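Local structure of RagA protein (Porphyromonas gingivalis, 6SLN) at residues A[155-160]-A[196-201]; A[566-571]-A[594-599]; A[639-644]-A[676-681]. The protein probably imports nutrients across the bacterial outer membrane with energy relayed by TonB, as other members of its receptor family do. One frame throughout, in Å; residues are numbered along the deposited sequence.

How the interactions relate
From the N terminus, interaction 1 comes first: it closes a loop of 35 residues inside the plug, bringing the start of strand 159-162 against the loop that leads into strand 203-208. Far along the chain, interaction 2 closes the barrel hairpin of strands 561-580 and 584-595, and interaction 3 then pairs strands 627-641 and 678-691 across 31 intervening residues. The three closures follow one another in series; none nests within or crosses another. In space, however, they converge. Arg-198 of interaction 1 forms a salt bridge with Glu-643 of interaction 3, and Ala-197 packs on Tyr-569 of interaction 2, tying plug to barrel.

Interaction 1. Residues A[155-160]-A[196-201]; sequences SSAPLY and GARAAN
Pro-158 and Asn-201 bring the two backbones to within 4.5 Å between their CA atoms, where a bend leading into strand 159-162 meets the 3-10 turn 199-201. This is the plug domain of a TonB-dependent receptor, and the joint shows how carbonyls just before a strand can be met by side chains rather than by a neighbouring strand. The bend itself is an ST turn, in which Ser-155 OG accepts from the backbone N of Ala-157.

Asn-201 spans this turn with its amide. ND2 donates to Ser-155 O and to Ala-157 O, each at 2.9 Å, and both carbonyls are approached from above their planes. Ser-155 O is also bonded by Asn-641 of the barrel wall.

Arg-198 serves the next carbonyl. Its CG is placed between the backbone N and the carbonyl carbon (chi1 47°), and from there the chain runs extended to NE, toward the carbonyls of Ala-157 and Pro-158. NH2 donates to Pro-158 O at 2.8 Å, with the oxygen lying in the guanidinium plane; NE adds weak bonds to the same oxygen and to Ala-157 O. Leu-159 covers one face of the group, its CD1 lying 3.8 Å above the plane and over the centre, while that methyl also packs on Ala-197 CB. NH1 forms a salt bridge with Glu-643 of the barrel. The guanidinium is thus gripped by carbonyls and a carboxylate and packed on a face, which should limit its rotation. A water accepts weakly from Arg-198 NH2 at 3.2 Å and from Tyr-160 N at 3.4 Å.

Interaction 2. Residues A[566-571]-A[594-599]; sequences EYAYLS and QSSRFG. With LMT (dodecyl-beta-D-maltoside), chain Q.
Tyr-567 and Arg-597 run side by side and point the same way, so that the guanidinium lies over one face of the phenol ring. This is a cation-pi contact, with Arg-597 CZ 4.2 Å from the centroid of the Tyr-567 ring; the planes are 40° apart, and CZ sits toward the rim rather than over the middle. Tyr-569 meets the same guanidinium differently. Its ring stands almost upright to that plane, at 82°, and Arg-597 NH1 reaches its OH only by a weak bond; Tyr-569 OH is held more firmly by Ser-642, and Arg-597 by Asn-646, which accepts from NE. With CG anti to its carbonyl carbon (chi1 -75°), Tyr-569 also lays CE1 on Ser-595 CB at 3.3 Å.

On the other face of the sheet, Leu-570 and Gln-594 lie alongside each other, CD2 being 3.6 Å from NE2. The Gln-594 amide bonds a maltoside headgroup twice: NE2 donates to O2' of the detergent, and OE1 accepts from O3', each at 2.6 Å. Leu-570 also lines the pocket of a bound phosphatidylethanolamine.

The frame is an antiparallel barrel hairpin. Leu-570 and Gln-594 form a hydrogen-bonded pair, Tyr-569 and Ser-595 a non-hydrogen-bonded one; a type I beta turn from Ser-595 to Phe-598 follows, within which Ser-596 N still donates to Ala-568 O. The chain of another protein packs on Leu-570 and Gln-594 and also bonds the maltoside. Strand 515-540 borders strand 561-580, where the rings of Tyr-567 and Tyr-528 meet, nearly parallel, while strand 604-614 borders strand 584-595.

Interaction 3. Residues A[639-644]-A[676-681]; sequences TGNSEI and SWEKQS
Trp-677, the first residue of 676-681 to touch 639-644, turns one face of its indole to Ser-642. The CB of Ser-642 is 4.0 Å from the centroid of the six-membered ring, a CH-pi contact shifted toward the rim, while the Gly-640 CA lies 3.7 Å from Trp-677 CE3. The ring NE1 donates to Arg-603 O.

Glu-678 opens the strand proper and illustrates how backbone and side-chain bonds can reinforce one register. It forms an antiparallel hydrogen-bonded pair with Asn-641, and the two side chains lie alongside each other, pointing the same way. Asn-641 ND2 donates to Glu-678 OE2 at 3.0 Å, meeting the carboxylate from above its plane, with amide and carboxylate planes 78° apart. The CG of Asn-641 is anti to the backbone N (chi1 -176°), which carries the amide forward, beside the carbonyl carbon, where OD1 accepts from Glu-643 N in an Asx turn at the end of the strand. The other carboxylate oxygen, OE1, is taken by the backbone N of Leu-711 and by Ser-151 of the plug.

Lys-679 follows, in a non-hydrogen-bonded pair with Gly-640. Gln-680 then pairs with Thr-639 through two backbone bonds, its CB 3.5 Å from Thr-639 OG1; its NE2 makes a weak bond to Glu-678 OE2, whereas OE1 is held by Arg-705.

The pairing belongs to the barrel wall. Strand 604-614 flanks 627-641, strand 696-715 flanks 678-691, and the face carrying Thr-639, Asn-641 and Gln-680 meets the plug loop at Arg-198 and Ala-200.

Interaction 1. Residues A[155-160]-A[196-201]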
loop_
_atom_site.group_PDB
_atom_site.type_symbol
_atom_site.label_atom_id
_atom_site.label_comp_id
_atom_site.label_asym_id
_atom_site.label_seq_id
_atom_site.Cartn_x
_atom_site.Cartn_y
_atom_site.Cartn_z
ATOM N N SER A 155 -29.248 9.246 -5.099
ATOM C CA SER A 155 -29.720 8.031 -4.460
ATOM C C SER A 155 -31.060 8.245 -3.769
ATOM O O SER A 155 -31.372 9.339 -3.285
ATOM C CB SER A 155 -28.708 7.551 -3.436
ATOM O OG SER A 155 -29.383 6.849 -2.413
ATOM N N SER A 156 -31.853 7.169 -3.722
ATOM C CA SER A 156 -33.117 7.127 -2.995
ATOM C C SER A 156 -32.997 6.370 -1.685
ATOM O O SER A 156 -34.010 6.128 -1.020
ATOM C CB SER A 156 -34.227 6.509 -3.856
ATOM O OG SER A 156 -34.211 7.048 -5.172
ATOM N N ALA A 157 -31.785 5.992 -1.306
ATOM C CA ALA A 157 -31.580 5.308 -0.044
ATOM C C ALA A 157 -32.032 6.188 1.114
ATOM O O ALA A 157 -31.648 7.361 1.178
ATOM C CB ALA A 157 -30.107 4.957 0.122
ATOM N N PRO A 158 -32.816 5.672 2.055
ATOM C CA PRO A 158 -33.061 6.430 3.277
ATOM C C PRO A 158 -31.747 6.673 4.000
ATOM O O PRO A 158 -30.763 5.955 3.823
ATOM C CB PRO A 158 -33.978 5.519 4.105
ATOM C CG PRO A 158 -34.178 4.295 3.323
ATOM C CD PRO A 158 -33.179 4.256 2.217
ATOM N N LEU A 159 -31.742 7.707 4.823
ATOM C CA LEU A 159 -30.657 7.893 5.771
ATOM C C LEU A 159 -30.777 6.843 6.869
ATOM O O LEU A 159 -31.875 6.568 7.364
ATOM C CB LEU A 159 -30.726 9.304 6.353
ATOM C CG LEU A 159 -29.502 9.972 6.972
ATOM C CD1 LEU A 159 -28.352 10.056 5.974
ATOM C CD2 LEU A 159 -29.925 11.351 7.468
ATOM N N TYR A 160 -29.653 6.227 7.230
ATOM C CA TYR A 160 -29.636 5.158 8.225
ATOM C C TYR A 160 -28.947 5.643 9.490
ATOM O O TYR A 160 -27.821 6.157 9.436
ATOM C CB TYR A 160 -28.923 3.906 7.712
ATOM C CG TYR A 160 -29.620 3.179 6.608
ATOM C CD1 TYR A 160 -30.719 2.372 6.862
ATOM C CD2 TYR A 160 -29.167 3.281 5.308
ATOM C CE1 TYR A 160 -31.362 1.691 5.837
ATOM C CE2 TYR A 160 -29.790 2.604 4.277
ATOM C CZ TYR A 160 -30.885 1.810 4.544
ATOM O OH TYR A 160 -31.501 1.155 3.504
ATOM N N GLY A 196 -30.851 15.465 8.010
ATOM C CA GLY A 196 -30.653 16.280 6.829
ATOM C C GLY A 196 -29.577 15.983 5.804
ATOM O O GLY A 196 -29.142 16.900 5.102
ATOM N N ALA A 197 -29.120 14.750 5.667
ATOM C CA ALA A 197 -28.312 14.561 4.469
ATOM C C ALA A 197 -29.218 14.243 3.295
ATOM O O ALA A 197 -28.980 14.697 2.163
ATOM C CB ALA A 197 -27.266 13.457 4.671
ATOM N N ARG A 198 -30.289 13.511 3.599
ATOM C CA ARG A 198 -31.249 13.043 2.619
ATOM C C ARG A 198 -32.503 12.538 3.327
ATOM O O ARG A 198 -32.995 11.447 3.028
ATOM C CB ARG A 198 -30.616 11.969 1.733
ATOM C CG ARG A 198 -29.858 10.886 2.472
ATOM C CD ARG A 198 -29.789 9.644 1.617
ATOM N NE ARG A 198 -29.510 8.422 2.365
ATOM C CZ ARG A 198 -28.294 8.037 2.746
ATOM N NH1 ARG A 198 -27.243 8.797 2.464
ATOM N NH2 ARG A 198 -28.128 6.899 3.418
ATOM N N ALA A 199 -33.032 13.328 4.267
ATOM C CA ALA A 199 -34.355 13.056 4.828
ATOM C C ALA A 199 -35.400 12.866 3.748
ATOM O O ALA A 199 -36.410 12.198 3.982
ATOM C CB ALA A 199 -34.813 14.195 5.740
ATOM N N ALA A 200 -35.183 13.455 2.577
ATOM C CA ALA A 200 -36.097 13.300 1.462
ATOM C C ALA A 200 -36.374 11.840 1.135
ATOM O O ALA A 200 -37.402 11.539 0.515
ATOM C CB ALA A 200 -35.524 14.017 0.244
ATOM N N ASN A 201 -35.488 10.926 1.532
ATOM C CA ASN A 201 -35.656 9.508 1.243
ATOM C C ASN A 201 -36.209 8.722 2.420
ATOM O O ASN A 201 -36.371 7.494 2.317
ATOM C CB ASN A 201 -34.333 8.898 0.804
ATOM C CG ASN A 201 -33.791 9.526 -0.447
ATOM O OD1 ASN A 201 -34.532 10.126 -1.235
ATOM N ND2 ASN A 201 -32.485 9.382 -0.653
HETATM O O HOH W 1 -26.435 6.190 6.033
#

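Interaction 2. Residues A[566-571]-A[594-599]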
loop_
_atom_site.group_PDB
_atom_site.type_symbol
_atom_site.label_atom_id
_atom_site.label_comp_id
_atom_site.label_asym_id
_atom_site.label_seq_id
_atom_site.Cartn_x
_atom_site.Cartn_y
_atom_site.Cartn_z
ATOM N N GLU A 566 -13.647 12.716 0.332
ATOM C CA GLU A 566 -14.169 13.329 1.543
ATOM C C GLU A 566 -15.407 14.154 1.245
ATOM O O GLU A 566 -15.642 14.603 0.117
ATOM C CB GLU A 566 -13.146 14.204 2.253
ATOM C CG GLU A 566 -12.202 14.894 1.344
ATOM C CD GLU A 566 -10.932 15.255 2.052
ATOM O OE1 GLU A 566 -10.110 15.994 1.475
ATOM O OE2 GLU A 566 -10.777 14.811 3.201
ATOM N N TYR A 567 -16.208 14.317 2.285
ATOM C CA TYR A 567 -17.365 15.184 2.239
ATOM C C TYR A 567 -17.630 15.646 3.658
ATOM O O TYR A 567 -17.096 15.091 4.624
ATOM C CB TYR A 567 -18.589 14.481 1.620
ATOM C CG TYR A 567 -19.187 13.326 2.412
ATOM C CD1 TYR A 567 -19.973 13.549 3.540
ATOM C CD2 TYR A 567 -18.991 12.006 2.008
ATOM C CE1 TYR A 567 -20.534 12.470 4.258
ATOM C CE2 TYR A 567 -19.545 10.930 2.721
ATOM C CZ TYR A 567 -20.308 11.173 3.837
ATOM O OH TYR A 567 -20.852 10.126 4.524
ATOM N N ALA A 568 -18.458 16.678 3.771
ATOM C CA ALA A 568 -18.904 17.134 5.074
ATOM C C ALA A 568 -20.266 17.795 4.928
ATOM O O ALA A 568 -20.687 18.182 3.829
ATOM C CB ALA A 568 -17.885 18.086 5.715
ATOM N N TYR A 569 -20.958 17.892 6.056
ATOM C CA TYR A 569 -22.234 18.576 6.141
ATOM C C TYR A 569 -22.222 19.429 7.396
ATOM O O TYR A 569 -21.622 19.051 8.410
ATOM C CB TYR A 569 -23.411 17.598 6.213
ATOM C CG TYR A 569 -23.780 16.913 4.922
ATOM C CD1 TYR A 569 -24.611 17.535 3.995
ATOM C CD2 TYR A 569 -23.329 15.622 4.643
ATOM C CE1 TYR A 569 -24.967 16.892 2.818
ATOM C CE2 TYR A 569 -23.671 14.975 3.463
ATOM C CZ TYR A 569 -24.490 15.616 2.555
ATOM O OH TYR A 569 -24.841 14.979 1.382
ATOM N N LEU A 570 -22.886 20.585 7.319
ATOM C CA LEU A 570 -23.116 21.451 8.470
ATOM C C LEU A 570 -24.595 21.779 8.531
ATOM O O LEU A 570 -25.190 22.149 7.513
ATOM C CB LEU A 570 -22.304 22.748 8.400
ATOM C CG LEU A 570 -22.497 23.650 9.632
ATOM C CD1 LEU A 570 -21.957 22.997 10.932
ATOM C CD2 LEU A 570 -21.861 25.003 9.394
ATOM N N SER A 571 -25.177 21.673 9.723
ATOM C CA SER A 571 -26.620 21.741 9.874
ATOM C C SER A 571 -26.999 22.585 11.078
ATOM O O SER A 571 -26.352 22.514 12.126
ATOM C CB SER A 571 -27.199 20.336 10.026
ATOM O OG SER A 571 -27.549 19.809 8.767
ATOM N N GLN A 594 -25.871 22.840 4.719
ATOM C CA GLN A 594 -24.834 23.118 3.741
ATOM C C GLN A 594 -24.012 21.850 3.525
ATOM O O GLN A 594 -23.844 21.040 4.441
ATOM C CB GLN A 594 -23.944 24.295 4.205
ATOM C CG GLN A 594 -24.687 25.392 4.972
ATOM C CD GLN A 594 -23.743 26.361 5.704
ATOM O OE1 GLN A 594 -22.812 26.920 5.105
ATOM N NE2 GLN A 594 -23.988 26.566 6.998
ATOM N N SER A 595 -23.494 21.671 2.306
ATOM C CA SER A 595 -22.806 20.430 1.973
ATOM C C SER A 595 -21.565 20.702 1.142
ATOM O O SER A 595 -21.601 21.498 0.199
ATOM C CB SER A 595 -23.706 19.466 1.196
ATOM O OG SER A 595 -22.938 18.493 0.498
ATOM N N SER A 596 -20.475 20.006 1.484
ATOM C CA SER A 596 -19.246 20.049 0.699
ATOM C C SER A 596 -19.470 19.706 -0.769
ATOM O O SER A 596 -18.642 20.074 -1.615
ATOM C CB SER A 596 -18.234 19.069 1.291
ATOM O OG SER A 596 -18.834 17.811 1.572
ATOM N N ARG A 597 -20.558 18.987 -1.076
ATOM C CA ARG A 597 -20.837 18.446 -2.401
ATOM C C ARG A 597 -21.310 19.511 -3.388
ATOM O O ARG A 597 -21.469 19.212 -4.576
ATOM C CB ARG A 597 -21.873 17.319 -2.264
ATOM C CG ARG A 597 -21.410 16.169 -1.319
ATOM C CD ARG A 597 -22.171 14.861 -1.579
ATOM N NE ARG A 597 -21.471 13.628 -1.212
ATOM C CZ ARG A 597 -21.977 12.674 -0.426
ATOM N NH1 ARG A 597 -23.181 12.808 0.108
ATOM N NH2 ARG A 597 -21.279 11.575 -0.175
ATOM N N PHE A 598 -21.536 20.736 -2.928
ATOM C CA PHE A 598 -21.831 21.878 -3.785
ATOM C C PHE A 598 -20.832 22.995 -3.503
ATOM O O PHE A 598 -20.292 23.090 -2.399
ATOM C CB PHE A 598 -23.268 22.359 -3.562
ATOM C CG PHE A 598 -24.263 21.229 -3.470
ATOM C CD1 PHE A 598 -24.443 20.362 -4.539
ATOM C CD2 PHE A 598 -24.998 21.017 -2.317
ATOM C CE1 PHE A 598 -25.340 19.322 -4.460
ATOM C CE2 PHE A 598 -25.901 19.975 -2.239
ATOM C CZ PHE A 598 -26.069 19.129 -3.311
ATOM N N GLY A 599 -20.574 23.835 -4.508
ATOM C CA GLY A 599 -19.663 24.959 -4.333
ATOM C C GLY A 599 -20.160 26.015 -3.341
ATOM O O GLY A 599 -21.324 26.049 -2.943
HETATM C C1B LMT Q . -18.938 30.092 4.001
HETATM C C2B LMT Q . -18.607 29.152 2.847
HETATM C C3B LMT Q . -17.092 28.973 2.734
HETATM C C4B LMT Q . -16.362 30.331 2.630
HETATM C C5B LMT Q . -16.817 31.237 3.785
HETATM C C6B LMT Q . -16.253 32.651 3.559
HETATM O O1B LMT Q . -18.699 29.393 5.164
HETATM O O2B LMT Q . -19.202 27.951 3.150
HETATM O O3B LMT Q . -16.774 28.140 1.694
HETATM O "O4'" LMT Q . -14.994 30.145 2.716
HETATM O O5B LMT Q . -18.225 31.301 3.946
HETATM O O6B LMT Q . -14.930 32.756 3.980
HETATM C "C1'" LMT Q . -20.269 28.942 8.965
HETATM C "C2'" LMT Q . -21.308 29.200 7.858
HETATM C "C3'" LMT Q . -20.688 28.932 6.459
HETATM C "C4'" LMT Q . -19.410 29.769 6.311
HETATM C "C5'" LMT Q . -18.530 29.311 7.473
HETATM C "C6'" LMT Q . -17.121 29.803 7.343
HETATM O "O1'" LMT Q . -20.780 29.405 10.140
HETATM O "O2'" LMT Q . -22.387 28.375 8.071
HETATM O "O3'" LMT Q . -21.577 29.231 5.479
HETATM O "O5'" LMT Q . -19.090 29.697 8.701
HETATM O "O6'" LMT Q . -16.410 29.115 8.263
HETATM C C1 LMT Q . -20.222 28.869 11.316
HETATM C C2 LMT Q . -21.370 28.872 12.286
HETATM C C3 LMT Q . -21.100 29.446 13.641
HETATM C C4 LMT Q . -21.301 28.336 14.637
HETATM C C5 LMT Q . -21.874 28.851 15.909
HETATM C C6 LMT Q . -22.986 27.986 16.395
HETATM C C7 LMT Q . -23.005 27.996 17.897
HETATM C C8 LMT Q . -24.151 27.159 18.380
HETATM C C9 LMT Q . -24.072 26.739 19.823
HETATM C C10 LMT Q . -23.500 27.889 20.619
HETATM O O HOH W 2 -17.682 16.659 -0.710
HETATM O O HOH W 3 -26.128 25.072 7.958
#

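Interaction 3. Residues A[639-644]-A[676-681]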
loop_
_atom_site.group_PDB
_atom_site.type_symbol
_atom_site.label_atom_id
_atom_site.label_comp_id
_atom_site.label_asym_id
_atom_site.label_seq_id
_atom_site.Cartn_x
_atom_site.Cartn_y
_atom_site.Cartn_z
ATOM N N THR A 639 -37.654 18.961 2.233
ATOM C CA THR A 639 -36.509 18.163 2.636
ATOM C C THR A 639 -35.501 18.195 1.503
ATOM O O THR A 639 -35.870 18.285 0.327
ATOM C CB THR A 639 -36.892 16.709 2.927
ATOM O OG1 THR A 639 -37.434 16.129 1.735
ATOM C CG2 THR A 639 -37.915 16.603 4.071
ATOM N N GLY A 640 -34.234 18.117 1.855
ATOM C CA GLY A 640 -33.185 18.097 0.868
ATOM C C GLY A 640 -32.722 16.687 0.559
ATOM O O GLY A 640 -32.935 15.753 1.333
ATOM N N ASN A 641 -32.104 16.551 -0.612
ATOM C CA ASN A 641 -31.431 15.335 -1.018
ATOM C C ASN A 641 -30.130 15.745 -1.679
ATOM O O ASN A 641 -30.124 16.629 -2.543
ATOM C CB ASN A 641 -32.292 14.492 -1.976
ATOM C CG ASN A 641 -31.622 13.149 -2.330
ATOM O OD1 ASN A 641 -30.591 12.789 -1.764
ATOM N ND2 ASN A 641 -32.194 12.430 -3.269
ATOM N N SER A 642 -29.027 15.114 -1.262
ATOM C CA SER A 642 -27.718 15.463 -1.802
ATOM C C SER A 642 -26.837 14.235 -1.955
ATOM O O SER A 642 -25.613 14.372 -2.113
ATOM C CB SER A 642 -27.003 16.470 -0.922
ATOM O OG SER A 642 -27.140 16.087 0.431
ATOM N N GLU A 643 -27.426 13.044 -1.902
ATOM C CA GLU A 643 -26.663 11.815 -2.059
ATOM C C GLU A 643 -26.196 11.720 -3.503
ATOM O O GLU A 643 -26.770 11.019 -4.334
ATOM C CB GLU A 643 -27.487 10.597 -1.671
ATOM C CG GLU A 643 -27.326 10.187 -0.240
ATOM C CD GLU A 643 -25.937 10.412 0.293
ATOM O OE1 GLU A 643 -24.958 9.965 -0.361
ATOM O OE2 GLU A 643 -25.836 11.040 1.377
ATOM N N ILE A 644 -25.118 12.427 -3.803
ATOM C CA ILE A 644 -24.417 12.274 -5.064
ATOM C C ILE A 644 -22.925 12.156 -4.770
ATOM O O ILE A 644 -22.504 12.124 -3.615
ATOM C CB ILE A 644 -24.692 13.443 -6.016
ATOM C CG1 ILE A 644 -24.173 14.730 -5.366
ATOM C CG2 ILE A 644 -26.184 13.522 -6.313
ATOM C CD1 ILE A 644 -24.258 15.951 -6.270
ATOM N N SER A 676 -26.577 22.344 -6.889
ATOM C CA SER A 676 -27.065 22.582 -5.537
ATOM C C SER A 676 -27.954 21.412 -5.115
ATOM O O SER A 676 -28.086 20.406 -5.825
ATOM C CB SER A 676 -27.785 23.933 -5.461
ATOM O OG SER A 676 -28.024 24.349 -4.118
ATOM N N TRP A 677 -28.539 21.542 -3.927
ATOM C CA TRP A 677 -29.450 20.535 -3.405
ATOM C C TRP A 677 -30.565 20.223 -4.389
ATOM O O TRP A 677 -31.073 21.110 -5.085
ATOM C CB TRP A 677 -30.086 21.024 -2.116
ATOM C CG TRP A 677 -29.149 21.112 -1.019
ATOM C CD1 TRP A 677 -28.237 22.097 -0.805
ATOM C CD2 TRP A 677 -29.011 20.184 0.055
ATOM N NE1 TRP A 677 -27.537 21.844 0.344
ATOM C CE2 TRP A 677 -27.988 20.671 0.893
ATOM C CE3 TRP A 677 -29.659 18.997 0.400
ATOM C CZ2 TRP A 677 -27.584 20.002 2.048
ATOM C CZ3 TRP A 677 -29.267 18.341 1.550
ATOM C CH2 TRP A 677 -28.238 18.841 2.359
ATOM N N GLU A 678 -30.953 18.946 -4.428
ATOM C CA GLU A 678 -32.259 18.555 -4.944
ATOM C C GLU A 678 -33.284 18.781 -3.838
ATOM O O GLU A 678 -33.062 18.397 -2.687
ATOM C CB GLU A 678 -32.228 17.097 -5.400
ATOM C CG GLU A 678 -33.571 16.417 -5.596
ATOM C CD GLU A 678 -33.415 14.945 -6.026
ATOM O OE1 GLU A 678 -32.916 14.736 -7.165
ATOM O OE2 GLU A 678 -33.776 14.013 -5.235
ATOM N N LYS A 679 -34.371 19.467 -4.154
ATOM C CA LYS A 679 -35.308 19.893 -3.126
ATOM C C LYS A 679 -36.627 19.158 -3.293
ATOM O O LYS A 679 -37.202 19.118 -4.387
ATOM C CB LYS A 679 -35.486 21.413 -3.141
ATOM C CG LYS A 679 -34.255 22.121 -2.546
ATOM C CD LYS A 679 -34.428 23.619 -2.340
ATOM C CE LYS A 679 -33.881 24.427 -3.523
ATOM N NZ LYS A 679 -32.481 24.098 -3.925
ATOM N N GLN A 680 -37.069 18.542 -2.209
ATOM C CA GLN A 680 -38.266 17.737 -2.184
ATOM C C GLN A 680 -39.260 18.357 -1.223
ATOM O O GLN A 680 -38.880 18.975 -0.225
ATOM C CB GLN A 680 -37.958 16.304 -1.757
ATOM C CG GLN A 680 -37.475 15.443 -2.902
ATOM C CD GLN A 680 -37.288 13.982 -2.538
ATOM O OE1 GLN A 680 -38.005 13.430 -1.694
ATOM N NE2 GLN A 680 -36.302 13.353 -3.165
ATOM N N SER A 681 -40.538 18.197 -1.545
ATOM C CA SER A 681 -41.612 18.509 -0.625
ATOM C C SER A 681 -42.481 17.271 -0.480
ATOM O O SER A 681 -42.499 16.409 -1.358
ATOM C CB SER A 681 -42.444 19.699 -1.108
ATOM O OG SER A 681 -43.139 19.375 -2.294
#